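Local coordinates for cell division control protein 45 cdc45 putative (Entamoeba histolytica, PDB 6CC2), which probably serves in DNA replication as a Cdc45 protein, the partner of MCM2-7 and GINS in the eukaryotic replicative helicase, at residues 444-447 against 448-451; 411-414 against 415-419; 434-437 against 438-442; 451-454 against 455-459; 370-374 against 375-379. All coordinates share one frame; numbering follows the deposited sequence.

Contact 1: residues 444-447 against 448-451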
loop_
_atom_site.group_PDB
_atom_site.type_symbol
_atom_site.label_atom_id
_atom_site.label_comp_id
_atom_site.label_asym_id
_atom_site.label_seq_id
_atom_site.Cartn_x
_atom_site.Cartn_y
_atom_site.Cartn_z
ATOM N N PRO A 444 15.248 -3.358 -12.028
ATOM C CA PRO A 444 14.249 -4.027 -11.189
ATOM C C PRO A 444 13.251 -3.074 -10.532
ATOM O O PRO A 444 12.060 -3.390 -10.507
ATOM C CB PRO A 444 15.107 -4.756 -10.140
ATOM C CG PRO A 444 16.395 -5.051 -10.887
ATOM C CD PRO A 444 16.626 -3.821 -11.743
ATOM N N TYR A 445 13.696 -1.941 -9.995
ATOM C CA TYR A 445 12.743 -1.082 -9.287
ATOM C C TYR A 445 11.685 -0.508 -10.230
ATOM O O TYR A 445 10.536 -0.335 -9.819
ATOM C CB TYR A 445 13.470 0.022 -8.537
ATOM C CG TYR A 445 14.286 0.972 -9.380
ATOM C CD1 TYR A 445 15.596 0.678 -9.739
ATOM C CD2 TYR A 445 13.747 2.172 -9.809
ATOM C CE1 TYR A 445 16.321 1.548 -10.503
ATOM C CE2 TYR A 445 14.480 3.041 -10.564
ATOM C CZ TYR A 445 15.753 2.723 -10.915
ATOM O OH TYR A 445 16.481 3.613 -11.695
ATOM N N LYS A 446 12.031 -0.250 -11.494
ATOM C CA LYS A 446 11.025 0.174 -12.466
ATOM C C LYS A 446 10.164 -0.991 -12.945
ATOM O O LYS A 446 8.941 -0.858 -13.075
ATOM C CB LYS A 446 11.706 0.847 -13.665
ATOM C CG LYS A 446 12.466 2.110 -13.357
ATOM C CD LYS A 446 11.542 3.233 -12.965
ATOM C CE LYS A 446 12.261 4.574 -13.014
ATOM N NZ LYS A 446 11.359 5.697 -12.617
ATOM N N ALA A 447 10.786 -2.120 -13.278
ATOM C CA ALA A 447 10.030 -3.290 -13.704
ATOM C C ALA A 447 9.013 -3.703 -12.651
ATOM O O ALA A 447 7.901 -4.088 -12.994
ATOM C CB ALA A 447 10.980 -4.446 -14.025
ATOM N N LEU A 448 9.391 -3.626 -11.360
ATOM C CA LEU A 448 8.467 -4.002 -10.290
ATOM C C LEU A 448 7.230 -3.110 -10.314
ATOM O O LEU A 448 6.102 -3.586 -10.141
ATOM C CB LEU A 448 9.158 -3.904 -8.942
ATOM C CG LEU A 448 10.078 -5.057 -8.534
ATOM C CD1 LEU A 448 11.084 -4.617 -7.471
ATOM C CD2 LEU A 448 9.235 -6.225 -8.039
ATOM N N GLN A 449 7.427 -1.811 -10.554
ATOM C CA GLN A 449 6.276 -0.911 -10.599
ATOM C C GLN A 449 5.379 -1.229 -11.775
ATOM O O GLN A 449 4.150 -1.173 -11.665
ATOM C CB GLN A 449 6.753 0.545 -10.670
ATOM C CG GLN A 449 7.473 0.999 -9.430
ATOM C CD GLN A 449 7.889 2.426 -9.544
ATOM O OE1 GLN A 449 7.054 3.332 -9.560
ATOM N NE2 GLN A 449 9.180 2.646 -9.639
ATOM N N LEU A 450 5.981 -1.550 -12.925
ATOM C CA LEU A 450 5.182 -1.889 -14.097
ATOM C C LEU A 450 4.445 -3.198 -13.897
ATOM O O LEU A 450 3.272 -3.319 -14.262
ATOM C CB LEU A 450 6.089 -1.931 -15.334
ATOM C CG LEU A 450 5.376 -2.242 -16.650
ATOM C CD1 LEU A 450 4.282 -1.203 -16.912
ATOM C CD2 LEU A 450 6.364 -2.245 -17.807
ATOM N N ALA A 451 5.107 -4.195 -13.295
ATOM C CA ALA A 451 4.437 -5.468 -13.039
ATOM C C ALA A 451 3.220 -5.275 -12.136
ATOM O O ALA A 451 2.174 -5.895 -12.361
ATOM C CB ALA A 451 5.400 -6.460 -12.402
#
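Pro444 O takes the backbone N-H of Leu448 at 2.8 Å, the first i to i+4 bond in this run of helix. The side chain of Leu448 folds back over the same carbonyl. Its CG stands beside the backbone N (chi1 -80°), which brings CD1 to 3.4 Å from Pro444 O. Tyr445 gives its carbonyl to a side chain. Gln449 NE2 donates to Tyr445 O over 3.3 Å, and the N-H points at the oxygen with an angle of 157°. The donor stands well above the carbonyl plane, while the oxygen lies nearly in the plane of the Gln449 amide. These residues form the first two turns of helix 444-462, which packs between helix 393-417 and the mixed sheet of the CDC45 family region. Leu448 touches Val483 and Val521 on the sheet side, and Leu450 meets Thr410 and Leu414 on the helix side. Lys446 lies alongside Gln449, both pointing the same way, with Lys446 CD 4.1 Å from Gln449 NE2. The lysine ammonium and the glutamine amide meet at one carboxylate oxygen, Asp368 OD1: Lys446 NZ forms a salt bridge with it and Gln449 NE2 donates a hydrogen bond to it. Asp368 thus helps to fix the Gln449 amide. Lys446 O accepts from Leu450 N at 3.0 Å. Ala447 O accepts from Ala451 N at 2.8 Å, and the methyl of Ala451 comes within 3.5 Å of that oxygen.

Contact 2: residues 411-414 against 415-419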
loop_
_atom_site.group_PDB
_atom_site.type_symbol
_atom_site.label_atom_id
_atom_site.label_comp_id
_atom_site.label_asym_id
_atom_site.label_seq_id
_atom_site.Cartn_x
_atom_site.Cartn_y
_atom_site.Cartn_z
ATOM N N GLY A 411 1.630 0.886 -19.876
ATOM C CA GLY A 411 0.829 -0.294 -19.614
ATOM C C GLY A 411 -0.252 -0.487 -20.654
ATOM O O GLY A 411 -0.509 -1.616 -21.091
ATOM N N ILE A 412 -0.892 0.603 -21.065
ATOM C CA ILE A 412 -1.891 0.541 -22.123
ATOM C C ILE A 412 -1.283 -0.061 -23.379
ATOM O O ILE A 412 -1.882 -0.932 -24.019
ATOM C CB ILE A 412 -2.472 1.938 -22.406
ATOM C CG1 ILE A 412 -3.341 2.398 -21.238
ATOM C CG2 ILE A 412 -3.267 1.925 -23.710
ATOM C CD1 ILE A 412 -3.795 3.844 -21.356
ATOM N N ILE A 413 -0.085 0.406 -23.757
ATOM C CA ILE A 413 0.573 -0.128 -24.953
ATOM C C ILE A 413 0.761 -1.633 -24.823
ATOM O O ILE A 413 0.451 -2.400 -25.744
ATOM C CB ILE A 413 1.913 0.593 -25.200
ATOM C CG1 ILE A 413 1.668 2.064 -25.536
ATOM C CG2 ILE A 413 2.705 -0.084 -26.305
ATOM C CD1 ILE A 413 2.929 2.913 -25.529
ATOM N N LEU A 414 1.281 -2.083 -23.680
ATOM C CA LEU A 414 1.619 -3.492 -23.542
ATOM C C LEU A 414 0.380 -4.381 -23.551
ATOM O O LEU A 414 0.397 -5.463 -24.142
ATOM C CB LEU A 414 2.434 -3.720 -22.271
ATOM C CG LEU A 414 3.833 -3.106 -22.291
ATOM C CD1 LEU A 414 4.495 -3.267 -20.933
ATOM C CD2 LEU A 414 4.686 -3.709 -23.375
ATOM N N LEU A 415 -0.699 -3.952 -22.895
ATOM C CA LEU A 415 -1.913 -4.756 -22.920
ATOM C C LEU A 415 -2.521 -4.817 -24.318
ATOM O O LEU A 415 -3.298 -5.728 -24.606
ATOM C CB LEU A 415 -2.935 -4.208 -21.936
ATOM C CG LEU A 415 -2.594 -4.349 -20.446
ATOM C CD1 LEU A 415 -3.779 -3.890 -19.620
ATOM C CD2 LEU A 415 -2.197 -5.776 -20.078
ATOM N N LEU A 416 -2.181 -3.864 -25.186
ATOM C CA LEU A 416 -2.675 -3.868 -26.564
ATOM C C LEU A 416 -1.719 -4.564 -27.523
ATOM O O LEU A 416 -2.164 -5.236 -28.459
ATOM C CB LEU A 416 -2.907 -2.431 -27.038
ATOM C CG LEU A 416 -4.207 -1.748 -26.611
ATOM C CD1 LEU A 416 -4.599 -2.112 -25.204
ATOM C CD2 LEU A 416 -4.061 -0.231 -26.740
ATOM N N SER A 417 -0.415 -4.410 -27.312
ATOM C CA SER A 417 0.591 -4.900 -28.242
ATOM C C SER A 417 1.454 -6.009 -27.675
ATOM O O SER A 417 1.881 -6.887 -28.432
ATOM C CB SER A 417 1.511 -3.750 -28.683
ATOM O OG SER A 417 0.766 -2.642 -29.155
ATOM N N GLY A 418 1.705 -5.994 -26.371
ATOM C CA GLY A 418 2.666 -6.898 -25.769
ATOM C C GLY A 418 2.286 -8.360 -25.919
ATOM O O GLY A 418 1.174 -8.735 -26.296
ATOM N N SER A 419 3.265 -9.208 -25.616
ATOM C CA SER A 419 3.069 -10.657 -25.623
ATOM C C SER A 419 2.670 -11.079 -24.209
ATOM O O SER A 419 3.474 -11.577 -23.423
ATOM C CB SER A 419 4.337 -11.363 -26.082
ATOM O OG SER A 419 4.922 -10.694 -27.185
HETATM O O HOH W 1 -1.102 -8.290 -24.666
#
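Ile412 and Leu416 lie side by side one turn apart, pointing the same way, with Ile412 CG2 3.8 Å from Leu416 CD2. The branch of Ile412 that does the touching is set by a chi1 of -70°, which puts CG2 opposite the backbone N. Leu416 also leans on the backbone, and its CD1 comes to 3.2 Å from Ile412 O. Beneath these side chains the helical bonds change character toward the C-terminus. Leu415 N to Gly411 O is regular, 3.0 Å long with an N-H angle of 168°. Leu416 N is divided between Ile412 O and Ile413 O, and both bonds are weak. Ile413 O is gripped more firmly by Ser417 N at 2.7 Å. Ser417 OG adds a weak bond to it, but this residue is poorly ordered. Gly418 is the first residue to leave helical geometry. Its N still reaches back to Leu414 O at 2.6 Å, though the bond is bent, with an N-H angle of 134°. A water lies 2.8 Å from Gly418 O and 3.2 Å from Leu414 O, within hydrogen-bonding distance of both. This is the C-terminal end of helix 393-417, where the chain turns into strand 419-423. Leu414 packs on Leu450 of helix 444-462 and on Val432 of strand 427-432. Leu415 rests on Ala457 and Arg461 of helix 444-462, and Ser419 pairs through its backbone with Ser431 of strand 427-432.

Contact 3: residues 434-437 against 438-442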
loop_
_atom_site.group_PDB
_atom_site.type_symbol
_atom_site.label_atom_id
_atom_site.label_comp_id
_atom_site.label_asym_id
_atom_site.label_seq_id
_atom_site.Cartn_x
_atom_site.Cartn_y
_atom_site.Cartn_z
ATOM N N ASP A 434 10.795 -4.669 -26.927
ATOM C CA ASP A 434 10.826 -3.485 -27.794
ATOM C C ASP A 434 11.886 -2.522 -27.274
ATOM O O ASP A 434 11.993 -2.318 -26.059
ATOM C CB ASP A 434 9.445 -2.826 -27.834
ATOM C CG ASP A 434 9.499 -1.316 -27.693
ATOM O OD1 ASP A 434 9.860 -0.828 -26.603
ATOM O OD2 ASP A 434 9.165 -0.615 -28.672
ATOM N N GLU A 435 12.650 -1.923 -28.198
ATOM C CA GLU A 435 13.846 -1.178 -27.803
ATOM C C GLU A 435 13.517 -0.098 -26.772
ATOM O O GLU A 435 14.122 -0.048 -25.693
ATOM C CB GLU A 435 14.513 -0.569 -29.036
ATOM C CG GLU A 435 15.772 0.227 -28.713
ATOM C CD GLU A 435 16.614 0.559 -29.913
ATOM O OE1 GLU A 435 16.110 0.528 -31.065
ATOM O OE2 GLU A 435 17.813 0.868 -29.710
ATOM N N LEU A 436 12.531 0.750 -27.075
ATOM C CA LEU A 436 12.267 1.924 -26.244
ATOM C C LEU A 436 11.695 1.540 -24.882
ATOM O O LEU A 436 12.166 2.026 -23.844
ATOM C CB LEU A 436 11.313 2.872 -26.973
ATOM C CG LEU A 436 10.809 4.073 -26.173
ATOM C CD1 LEU A 436 11.959 4.954 -25.708
ATOM C CD2 LEU A 436 9.817 4.883 -27.001
ATOM N N LEU A 437 10.653 0.703 -24.860
ATOM C CA LEU A 437 10.038 0.340 -23.591
ATOM C C LEU A 437 11.011 -0.438 -22.714
ATOM O O LEU A 437 11.038 -0.256 -21.493
ATOM C CB LEU A 437 8.776 -0.484 -23.823
ATOM C CG LEU A 437 7.626 0.171 -24.578
ATOM C CD1 LEU A 437 6.424 -0.768 -24.573
ATOM C CD2 LEU A 437 7.264 1.516 -23.989
ATOM N N SER A 438 11.829 -1.297 -23.325
ATOM C CA SER A 438 12.732 -2.156 -22.564
ATOM C C SER A 438 13.765 -1.326 -21.820
ATOM O O SER A 438 14.031 -1.561 -20.638
ATOM C CB SER A 438 13.433 -3.142 -23.515
ATOM O OG SER A 438 12.509 -4.077 -24.035
ATOM N N ILE A 439 14.363 -0.353 -22.504
ATOM C CA ILE A 439 15.412 0.446 -21.879
ATOM C C ILE A 439 14.841 1.217 -20.699
ATOM O O ILE A 439 15.540 1.452 -19.713
ATOM C CB ILE A 439 16.062 1.376 -22.927
ATOM C CG1 ILE A 439 17.538 1.596 -22.607
ATOM C CG2 ILE A 439 15.342 2.706 -22.989
ATOM C CD1 ILE A 439 18.419 0.408 -22.971
ATOM N N ARG A 440 13.554 1.574 -20.755
ATOM C CA ARG A 440 12.935 2.356 -19.688
ATOM C C ARG A 440 12.539 1.532 -18.466
ATOM O O ARG A 440 12.422 2.092 -17.369
ATOM C CB ARG A 440 11.691 3.063 -20.222
ATOM C CG ARG A 440 11.993 4.145 -21.260
ATOM C CD ARG A 440 10.711 4.605 -21.940
ATOM N NE ARG A 440 9.654 4.860 -20.967
ATOM C CZ ARG A 440 8.372 5.021 -21.274
ATOM N NH1 ARG A 440 7.976 4.956 -22.539
ATOM N NH2 ARG A 440 7.486 5.245 -20.312
ATOM N N PHE A 441 12.331 0.230 -18.619
ATOM C CA PHE A 441 11.837 -0.591 -17.520
ATOM C C PHE A 441 12.720 -1.795 -17.213
ATOM O O PHE A 441 12.293 -2.689 -16.483
ATOM C CB PHE A 441 10.404 -1.050 -17.813
ATOM C CG PHE A 441 9.400 0.035 -17.665
ATOM C CD1 PHE A 441 8.838 0.315 -16.421
ATOM C CD2 PHE A 441 9.033 0.821 -18.761
ATOM C CE1 PHE A 441 7.926 1.349 -16.271
ATOM C CE2 PHE A 441 8.112 1.844 -18.610
ATOM C CZ PHE A 441 7.565 2.107 -17.368
ATOM N N LYS A 442 13.960 -1.810 -17.708
ATOM C CA LYS A 442 14.830 -2.956 -17.470
ATOM C C LYS A 442 15.411 -2.996 -16.062
ATOM O O LYS A 442 15.937 -4.037 -15.659
ATOM C CB LYS A 442 15.998 -2.945 -18.467
ATOM C CG LYS A 442 16.863 -1.685 -18.427
ATOM C CD LYS A 442 18.145 -1.881 -19.220
ATOM C CE LYS A 442 19.023 -0.640 -19.197
ATOM N NZ LYS A 442 20.356 -0.904 -19.825
#
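Asp434 O is held twice by Ser438. The backbone N donates to it at 2.9 Å and OG at 2.7 Å, the hydroxyl coming from above the carbonyl plane. OG reaches the oxygen because it lies beside its own backbone N (chi1 -68°). A side-chain bond caps the helix. Asp434 is the N-cap of helix 435-441, and its OD1 accepts from Leu437 N in a very short bond of 2.5 Å. The remaining backbone bonds weaken along the helix. Ile439 N to Glu435 O is sound at 3.2 Å. Arg440 N is split weakly between Leu436 O and Leu437 O, and Phe441 N bonds weakly to Leu437 O.

Van der Waals contacts follow. Arg440 CD passes 4.0 Å from Leu436 CD1, and the guanidinium NH1 lies 3.8 Å from Leu437 CD2. The Phe441 ring turns its edge to Leu437 O, with CD2 3.6 Å away. Phe441 packs beyond this on Asn406 and Thr410 of helix 393-417 and on Leu450 of helix 444-462. The strong polar bonds gather at the N-terminal end, where the Asp434 carboxylate takes a first-turn N-H that has no helical carbonyl before it; the helix dipole would probably favour its negative charge.

Contact 4: residues 451-454 against 455-459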
loop_
_atom_site.group_PDB
_atom_site.type_symbol
_atom_site.label_atom_id
_atom_site.label_comp_id
_atom_site.label_asym_id
_atom_site.label_seq_id
_atom_site.Cartn_x
_atom_site.Cartn_y
_atom_site.Cartn_z
ATOM N N ALA A 451 5.107 -4.195 -13.295
ATOM C CA ALA A 451 4.437 -5.468 -13.039
ATOM C C ALA A 451 3.220 -5.275 -12.136
ATOM O O ALA A 451 2.174 -5.895 -12.361
ATOM C CB ALA A 451 5.400 -6.460 -12.402
ATOM N N GLN A 452 3.356 -4.448 -11.090
ATOM C CA GLN A 452 2.241 -4.178 -10.188
ATOM C C GLN A 452 1.093 -3.518 -10.925
ATOM O O GLN A 452 -0.075 -3.881 -10.736
ATOM C CB GLN A 452 2.696 -3.302 -9.029
ATOM C CG GLN A 452 1.568 -2.905 -8.088
ATOM C CD GLN A 452 2.082 -2.262 -6.808
ATOM O OE1 GLN A 452 3.283 -2.243 -6.546
ATOM N NE2 GLN A 452 1.167 -1.735 -6.008
ATOM N N PHE A 453 1.403 -2.542 -11.772
ATOM C CA PHE A 453 0.364 -1.895 -12.556
ATOM C C PHE A 453 -0.325 -2.895 -13.477
ATOM O O PHE A 453 -1.563 -2.902 -13.595
ATOM C CB PHE A 453 0.931 -0.723 -13.359
ATOM C CG PHE A 453 -0.088 -0.115 -14.270
ATOM C CD1 PHE A 453 -0.988 0.823 -13.776
ATOM C CD2 PHE A 453 -0.213 -0.538 -15.572
ATOM C CE1 PHE A 453 -1.960 1.353 -14.593
ATOM C CE2 PHE A 453 -1.184 -0.006 -16.393
ATOM C CZ PHE A 453 -2.063 0.929 -15.895
ATOM N N LEU A 454 0.467 -3.686 -14.227
ATOM C CA LEU A 454 -0.110 -4.607 -15.186
ATOM C C LEU A 454 -0.916 -5.687 -14.491
ATOM O O LEU A 454 -1.949 -6.121 -15.030
ATOM C CB LEU A 454 0.988 -5.228 -16.060
ATOM C CG LEU A 454 1.645 -4.289 -17.036
ATOM C CD1 LEU A 454 2.906 -4.946 -17.637
ATOM C CD2 LEU A 454 0.703 -3.894 -18.176
ATOM N N ALA A 455 -0.496 -6.118 -13.303
ATOM C CA ALA A 455 -1.262 -7.116 -12.580
ATOM C C ALA A 455 -2.678 -6.622 -12.346
ATOM O O ALA A 455 -3.655 -7.354 -12.559
ATOM C CB ALA A 455 -0.570 -7.435 -11.245
ATOM N N GLU A 456 -2.810 -5.361 -11.902
ATOM C CA GLU A 456 -4.125 -4.782 -11.685
ATOM C C GLU A 456 -4.858 -4.489 -12.986
ATOM O O GLU A 456 -6.033 -4.813 -13.111
ATOM C CB GLU A 456 -4.000 -3.497 -10.855
ATOM C CG GLU A 456 -5.311 -2.782 -10.709
ATOM C CD GLU A 456 -5.275 -1.645 -9.699
ATOM O OE1 GLU A 456 -4.153 -1.337 -9.163
ATOM O OE2 GLU A 456 -6.351 -1.053 -9.439
ATOM N N ALA A 457 -4.200 -3.838 -13.947
ATOM C CA ALA A 457 -4.876 -3.444 -15.178
ATOM C C ALA A 457 -5.413 -4.642 -15.945
ATOM O O ALA A 457 -6.545 -4.603 -16.441
ATOM C CB ALA A 457 -3.923 -2.650 -16.077
ATOM N N SER A 458 -4.616 -5.696 -16.079
ATOM C CA SER A 458 -5.090 -6.890 -16.784
ATOM C C SER A 458 -6.203 -7.576 -16.004
ATOM O O SER A 458 -7.191 -8.020 -16.593
ATOM C CB SER A 458 -3.931 -7.862 -17.040
ATOM O OG SER A 458 -3.353 -8.347 -15.826
ATOM N N SER A 459 -6.085 -7.639 -14.667
ATOM C CA SER A 459 -7.138 -8.270 -13.872
ATOM C C SER A 459 -8.453 -7.541 -13.997
ATOM O O SER A 459 -9.516 -8.173 -14.079
ATOM C CB SER A 459 -6.721 -8.331 -12.400
ATOM O OG SER A 459 -5.627 -9.200 -12.220
HETATM O O HOH W 2 -1.962 -2.646 -8.264
#
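Leu454, Ala455 and Ala457 carry most of this contact, in the middle of helix 444-462. The helix lies between helix 393-417 and strands 468-474 and 479-485 of the mixed sheet. Leu454 O is gripped by two donors of one residue. Ser458 N comes at 2.9 Å and Ser458 OG at 2.7 Å, from opposite faces of the carbonyl plane. The hydroxyl gets there because it sits between the backbone N and the carbonyl carbon (chi1 63°). The buried hydroxyl thus finds an acceptor for its proton within its own helix. The Leu454 side chain itself meets Leu414 and Leu415 of helix 393-417.

Ala455 takes its N-H to Ala451 O at 2.8 Å, and its methyl lies 3.3 Å from the same oxygen. Ala455 O in turn accepts both N and OG of Ser459. On the sheet side its methyl meets Phe468 and Tyr485.

Ala457 N bonds to Phe453 O at 2.8 Å, almost straight at 170°. Its methyl makes an off-centre CH-pi contact with the Phe453 ring, 4.3 Å from the centroid. Glu456 forms salt bridges with Arg460 and Arg275. A water donates to its OE1 at 2.7 Å and weakly to Gln452 O at 3.3 Å.

Contact 5: residues 370-374 against 375-379. With EDO (1,2-ethanediol), chain F.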
loop_
_atom_site.group_PDB
_atom_site.type_symbol
_atom_site.label_atom_id
_atom_site.label_comp_id
_atom_site.label_asym_id
_atom_site.label_seq_id
_atom_site.Cartn_x
_atom_site.Cartn_y
_atom_site.Cartn_z
ATOM N N PRO A 370 17.857 4.149 -8.339
ATOM C CA PRO A 370 18.715 3.021 -7.961
ATOM C C PRO A 370 19.197 3.073 -6.523
ATOM O O PRO A 370 19.447 2.019 -5.933
ATOM C CB PRO A 370 19.894 3.131 -8.952
ATOM C CG PRO A 370 19.367 3.874 -10.099
ATOM C CD PRO A 370 18.337 4.838 -9.553
ATOM N N ASP A 371 19.355 4.266 -5.949
ATOM C CA ASP A 371 19.845 4.364 -4.578
ATOM C C ASP A 371 18.736 4.421 -3.535
ATOM O O ASP A 371 19.037 4.659 -2.351
ATOM C CB ASP A 371 20.759 5.586 -4.422
ATOM C CG ASP A 371 20.016 6.890 -4.571
ATOM O OD1 ASP A 371 18.808 6.872 -4.870
ATOM O OD2 ASP A 371 20.666 7.953 -4.384
ATOM N N GLN A 372 17.475 4.224 -3.925
ATOM C CA GLN A 372 16.369 4.180 -2.990
ATOM C C GLN A 372 16.170 2.757 -2.489
ATOM O O GLN A 372 16.284 1.792 -3.248
ATOM C CB GLN A 372 15.092 4.711 -3.640
ATOM C CG GLN A 372 15.138 6.223 -3.848
ATOM C CD GLN A 372 13.898 6.809 -4.481
ATOM O OE1 GLN A 372 12.895 6.131 -4.712
ATOM N NE2 GLN A 372 13.967 8.105 -4.785
ATOM N N ASN A 373 15.896 2.635 -1.197
ATOM C CA ASN A 373 15.612 1.349 -0.584
ATOM C C ASN A 373 14.675 1.599 0.591
ATOM O O ASN A 373 14.546 2.731 1.066
ATOM C CB ASN A 373 16.885 0.659 -0.096
ATOM C CG ASN A 373 17.713 1.554 0.786
ATOM O OD1 ASN A 373 17.395 1.756 1.935
ATOM N ND2 ASN A 373 18.769 2.152 0.215
ATOM N N TRP A 374 14.058 0.528 1.080
ATOM C CA TRP A 374 13.087 0.669 2.165
ATOM C C TRP A 374 13.731 1.195 3.450
ATOM O O TRP A 374 13.107 1.970 4.182
ATOM C CB TRP A 374 12.387 -0.658 2.364
ATOM C CG TRP A 374 11.453 -0.753 3.526
ATOM C CD1 TRP A 374 11.432 -1.736 4.465
ATOM C CD2 TRP A 374 10.390 0.156 3.865
ATOM N NE1 TRP A 374 10.424 -1.514 5.349
ATOM C CE2 TRP A 374 9.783 -0.349 5.027
ATOM C CE3 TRP A 374 9.906 1.333 3.303
ATOM C CZ2 TRP A 374 8.695 0.292 5.652
ATOM C CZ3 TRP A 374 8.814 1.977 3.921
ATOM C CH2 TRP A 374 8.223 1.431 5.076
ATOM N N GLN A 375 14.979 0.819 3.737
ATOM C CA GLN A 375 15.620 1.321 4.952
ATOM C C GLN A 375 15.654 2.844 4.984
ATOM O O GLN A 375 15.471 3.454 6.046
ATOM C CB GLN A 375 17.036 0.756 5.065
ATOM C CG GLN A 375 17.103 -0.702 5.470
ATOM C CD GLN A 375 18.537 -1.165 5.724
ATOM O OE1 GLN A 375 18.995 -2.149 5.144
ATOM N NE2 GLN A 375 19.246 -0.455 6.593
ATOM N N GLN A 376 15.893 3.476 3.838
ATOM C CA GLN A 376 15.887 4.934 3.766
ATOM C C GLN A 376 14.487 5.490 3.532
ATOM O O GLN A 376 14.095 6.482 4.164
ATOM C CB GLN A 376 16.805 5.414 2.642
ATOM C CG GLN A 376 18.249 4.953 2.791
ATOM C CD GLN A 376 19.202 5.695 1.876
ATOM O OE1 GLN A 376 20.351 5.942 2.237
ATOM N NE2 GLN A 376 18.730 6.055 0.683
ATOM N N GLN A 377 13.714 4.861 2.653
ATOM C CA GLN A 377 12.428 5.439 2.276
ATOM C C GLN A 377 11.430 5.364 3.429
ATOM O O GLN A 377 10.528 6.189 3.512
ATOM C CB GLN A 377 11.842 4.745 1.039
ATOM C CG GLN A 377 12.626 5.039 -0.255
ATOM C CD GLN A 377 12.907 6.505 -0.454
ATOM O OE1 GLN A 377 12.019 7.287 -0.808
ATOM N NE2 GLN A 377 14.140 6.899 -0.208
ATOM N N PHE A 378 11.590 4.404 4.344
ATOM C CA PHE A 378 10.756 4.415 5.548
ATOM C C PHE A 378 10.800 5.778 6.244
ATOM O O PHE A 378 9.754 6.321 6.627
ATOM C CB PHE A 378 11.186 3.334 6.527
ATOM C CG PHE A 378 10.637 3.553 7.904
ATOM C CD1 PHE A 378 9.348 3.131 8.203
ATOM C CD2 PHE A 378 11.385 4.196 8.877
ATOM C CE1 PHE A 378 8.812 3.373 9.469
ATOM C CE2 PHE A 378 10.871 4.429 10.117
ATOM C CZ PHE A 378 9.592 4.018 10.430
ATOM N N TRP A 379 12.000 6.342 6.407
ATOM C CA TRP A 379 12.139 7.603 7.130
ATOM C C TRP A 379 11.599 8.776 6.337
ATOM O O TRP A 379 11.065 9.721 6.918
ATOM C CB TRP A 379 13.609 7.818 7.519
ATOM C CG TRP A 379 13.989 6.922 8.640
ATOM C CD1 TRP A 379 14.837 5.860 8.595
ATOM C CD2 TRP A 379 13.496 6.983 9.982
ATOM N NE1 TRP A 379 14.911 5.258 9.826
ATOM C CE2 TRP A 379 14.102 5.934 10.701
ATOM C CE3 TRP A 379 12.592 7.824 10.647
ATOM C CZ2 TRP A 379 13.843 5.709 12.052
ATOM C CZ3 TRP A 379 12.341 7.598 11.987
ATOM C CH2 TRP A 379 12.964 6.555 12.674
HETATM C C1 EDO F . 21.636 -2.361 8.409
HETATM O O1 EDO F . 22.488 -1.616 9.288
HETATM C C2 EDO F . 22.216 -2.330 6.998
HETATM O O2 EDO F . 21.472 -3.208 6.152
#
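Asn373 O is gripped by two backbone N-H groups, Gln377 N at 2.8 Å and, weakly, Gln376 N at 3.2 Å. Asn373 is the N-cap of helix 374-385. Its side chain completes the cap, with OD1 accepting from Gln376 N at 3.0 Å. The donor is tilted from the plane of the amide carbonyl. OD1 can reach over the first turn because CG lies between the backbone N and the carbonyl carbon (chi1 52°). Gln376 lies across the Asn373 amide, its CG close to OD1, and the two amide planes are turned 42° apart.

Before the cap, the Gln372 amide stacks almost parallel on that of Gln377. Gln372 OE1 is held by the backbone N of Asp368, which ties this side chain back to an earlier part of the same loop. On the first helical turn, Phe378 N bonds to Trp374 O. The two side chains also meet, one turn apart. Phe378 CB stands over the face of the Trp374 six-membered ring, 3.8 Å from its centroid, in a CH-pi contact. The Phe378 ring offers its edge to the same indole in an offset edge-to-face pair, with planes at 86° and centroids 5.6 Å apart. Trp374 NE1 donates to Val29 O. Both aromatic residues pack on Ile36 of helix 33-48 and on Pro57 of strand 53-57, so they join this helix to the N-terminal parallel sheet. The extended Gln375 side chain carries OE1 to O2 of a 1,2-ethanediol, probably from the crystallisation liquor, and accepts from it at 2.9 Å.

How the contacts relate
Contacts 1 and 4 follow one another on helix 444-462 and share Ala451, their centres 11 Å apart. Contact 2 packs along this helix. It touches contact 4 through Leu415 CD1 and Ala457 CB at 3.8 Å, and contact 1 through Leu414 CD1 and Leu450 CD2 at 3.8 Å. Contact 3 touches contacts 1 and 2, but stays about 7 Å from contact 4 at the nearest atoms. Leu437 CD1 meets Leu414 CD2 of contact 2 at 3.6 Å, and Phe441 CD1 meets Leu450 CB of contact 1 at 3.7 Å. Contact 5, about 30 Å from contact 2 between centres, touches contact 1 where Pro370 CD packs on Tyr445 OH.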